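Local coordinates for protein diaminopimelate decarboxylase (Helicobacter pylori, PDB 2QGH) that catalyses the decarboxylation of meso-diaminopimelate to L-lysine, the last step of lysine biosynthesis, using pyridoxal-5'-phosphate as cofactor, at residues A[202-207]-A[221-226]. Sequence-based numbering, arbitrary orientation.
Sequences VHFHIG and QKVAKI. With PLP (pyridoxal-5'-phosphate), chain B.
Val223 does most of the touching on the helix, its two methyls meeting Val202 and Phe204. Val223 CG1, placed anti to the backbone N (chi1 179°), lies 4.0 Å from both Val202 CG1 and Phe204 CD1, and the two valines run past each other in opposite directions. The other methyl comes closest to the ring: Val223 CG2 is 3.5 Å from Phe204 CD1, an oblique approach near the CG–CD1 side. The phenylalanine meets it there because its CG sits between the backbone N and the carbonyl carbon (chi1 74°). Phe240 and Ile156 touch both partners, Phe204 and Val223. One turn further on, Ile226 adds a looser contact, its CD1 lying 4.3 Å from Val202 CG1. The whole meeting is apolar and buried.

The other side of the chain serves the cofactor. His203 and His205 alternate with Val202 and Phe204; the His203 ring has the pyridoxal methyl C2A near its plane, at the edge, and His203 NE2 is hydrogen-bonded to Glu279 OE1. His205 lays one face over the pyridine ring, with His205 NE2 3.3 Å from PLP C4A, while the backbone N-H of Gly244 donates a hydrogen bond to His205 ND1, which restricts the ring's rotation. Through Val202 and Phe204 against Val223 and Ile226, strand 197-203 and helix 213-232 pack as the first two elements of a beta-alpha-beta unit in the eight-stranded parallel alpha/beta barrel of this decarboxylase family, with the PLP site just past the strand's C-terminal end.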
loop_
_atom_site.group_PDB
_atom_site.type_symbol
_atom_site.label_atom_id
_atom_site.label_comp_id
_atom_site.label_asym_id
_atom_site.label_seq_id
_atom_site.Cartn_x
_atom_site.Cartn_y
_atom_site.Cartn_z
ATOM N N VAL A 202 1.513 10.055 30.942
ATOM C CA VAL A 202 2.812 9.635 30.422
ATOM C C VAL A 202 2.411 8.527 29.476
ATOM O O VAL A 202 1.434 7.820 29.735
ATOM C CB VAL A 202 3.747 8.981 31.465
ATOM C CG1 VAL A 202 5.117 9.591 31.352
ATOM C CG2 VAL A 202 3.191 9.110 32.859
ATOM N N HIS A 203 3.159 8.352 28.399
ATOM C CA HIS A 203 2.812 7.308 27.446
ATOM C C HIS A 203 4.028 6.654 26.794
ATOM O O HIS A 203 5.106 7.244 26.730
ATOM C CB HIS A 203 1.872 7.915 26.390
ATOM C CG HIS A 203 1.692 7.072 25.165
ATOM N ND1 HIS A 203 2.672 6.932 24.206
ATOM C CD2 HIS A 203 0.635 6.342 24.732
ATOM C CE1 HIS A 203 2.229 6.155 23.236
ATOM N NE2 HIS A 203 0.997 5.783 23.531
ATOM N N PHE A 204 3.856 5.417 26.339
ATOM C CA PHE A 204 4.919 4.716 25.635
ATOM C C PHE A 204 4.343 3.592 24.785
ATOM O O PHE A 204 3.317 2.993 25.124
ATOM C CB PHE A 204 5.975 4.152 26.599
ATOM C CG PHE A 204 5.524 2.937 27.377
ATOM C CD1 PHE A 204 5.110 3.054 28.702
ATOM C CD2 PHE A 204 5.546 1.669 26.792
ATOM C CE1 PHE A 204 4.730 1.929 29.429
ATOM C CE2 PHE A 204 5.166 0.547 27.512
ATOM C CZ PHE A 204 4.757 0.677 28.839
ATOM N N HIS A 205 4.999 3.334 23.662
ATOM C CA HIS A 205 4.596 2.268 22.756
ATOM C C HIS A 205 5.875 1.790 22.083
ATOM O O HIS A 205 6.413 2.477 21.215
ATOM C CB HIS A 205 3.615 2.783 21.705
ATOM C CG HIS A 205 3.142 1.713 20.774
ATOM N ND1 HIS A 205 2.202 0.775 21.141
ATOM C CD2 HIS A 205 3.555 1.367 19.532
ATOM C CE1 HIS A 205 2.058 -0.105 20.167
ATOM N NE2 HIS A 205 2.867 0.232 19.178
ATOM N N ILE A 206 6.357 0.616 22.483
ATOM C CA ILE A 206 7.613 0.092 21.949
ATOM C C ILE A 206 7.591 -0.756 20.679
ATOM O O ILE A 206 8.657 -1.076 20.139
ATOM C CB ILE A 206 8.388 -0.701 23.038
ATOM C CG1 ILE A 206 7.555 -1.881 23.535
ATOM C CG2 ILE A 206 8.736 0.220 24.196
ATOM C CD1 ILE A 206 8.321 -2.847 24.419
ATOM N N GLY A 207 6.405 -1.121 20.193
ATOM C CA GLY A 207 6.337 -1.922 18.981
ATOM C C GLY A 207 5.012 -2.631 18.769
ATOM O O GLY A 207 4.098 -2.522 19.587
ATOM N N GLN A 221 8.382 -0.432 33.826
ATOM C CA GLN A 221 9.154 -0.095 35.014
ATOM C C GLN A 221 9.889 1.224 34.830
ATOM O O GLN A 221 9.812 2.113 35.680
ATOM C CB GLN A 221 10.153 -1.207 35.314
ATOM C CG GLN A 221 9.517 -2.576 35.377
ATOM C CD GLN A 221 10.522 -3.682 35.599
ATOM O OE1 GLN A 221 11.618 -3.663 35.035
ATOM N NE2 GLN A 221 10.148 -4.665 36.412
ATOM N N LYS A 222 10.600 1.354 33.718
ATOM C CA LYS A 222 11.342 2.573 33.458
ATOM C C LYS A 222 10.437 3.790 33.415
ATOM O O LYS A 222 10.759 4.816 34.000
ATOM C CB LYS A 222 12.128 2.455 32.152
ATOM C CG LYS A 222 13.410 1.631 32.281
ATOM C CD LYS A 222 13.135 0.213 32.781
ATOM C CE LYS A 222 14.421 -0.586 32.988
ATOM N NZ LYS A 222 15.223 -0.742 31.739
ATOM N N VAL A 223 9.305 3.681 32.726
ATOM C CA VAL A 223 8.377 4.804 32.626
ATOM C C VAL A 223 7.671 5.053 33.955
ATOM O O VAL A 223 7.300 6.182 34.264
ATOM C CB VAL A 223 7.323 4.574 31.511
ATOM C CG1 VAL A 223 6.358 5.757 31.442
ATOM C CG2 VAL A 223 8.030 4.395 30.167
ATOM N N ALA A 224 7.477 4.000 34.741
ATOM C CA ALA A 224 6.838 4.161 36.040
ATOM C C ALA A 224 7.806 4.946 36.923
ATOM O O ALA A 224 7.392 5.734 37.782
ATOM C CB ALA A 224 6.538 2.811 36.664
ATOM N N LYS A 225 9.100 4.743 36.698
ATOM C CA LYS A 225 10.101 5.440 37.484
ATOM C C LYS A 225 10.094 6.924 37.135
ATOM O O LYS A 225 10.054 7.774 38.022
ATOM C CB LYS A 225 11.486 4.837 37.245
ATOM C CG LYS A 225 12.582 5.439 38.110
ATOM C CD LYS A 225 13.868 4.628 38.013
ATOM C CE LYS A 225 14.998 5.252 38.814
ATOM N NZ LYS A 225 16.229 4.403 38.762
ATOM N N ILE A 226 10.122 7.239 35.843
ATOM C CA ILE A 226 10.113 8.636 35.428
ATOM C C ILE A 226 8.820 9.307 35.898
ATOM O O ILE A 226 8.825 10.474 36.300
ATOM C CB ILE A 226 10.244 8.775 33.886
ATOM C CG1 ILE A 226 9.054 8.115 33.197
ATOM C CG2 ILE A 226 11.527 8.112 33.406
ATOM C CD1 ILE A 226 9.126 8.141 31.677
HETATM N N1 PLP B . -0.749 2.741 19.962
HETATM C C2 PLP B . 0.233 3.395 19.189
HETATM C C2A PLP B . 0.736 4.729 19.583
HETATM C C3 PLP B . 0.710 2.734 17.988
HETATM O O3 PLP B . 1.658 3.335 17.183
HETATM C C4 PLP B . 0.215 1.482 17.623
HETATM C C4A PLP B . 0.968 0.798 16.537
HETATM C C5 PLP B . -0.772 0.846 18.390
HETATM C C6 PLP B . -1.243 1.479 19.604
HETATM C C5A PLP B . -1.547 -0.338 18.001
HETATM O O4P PLP B . -0.781 -1.492 18.261
HETATM P P PLP B . -1.281 -2.832 17.950
HETATM O O1P PLP B . -2.189 -3.037 16.698
HETATM O O2P PLP B . -2.070 -3.237 19.272
HETATM O O3P PLP B . 0.003 -3.720 17.729
#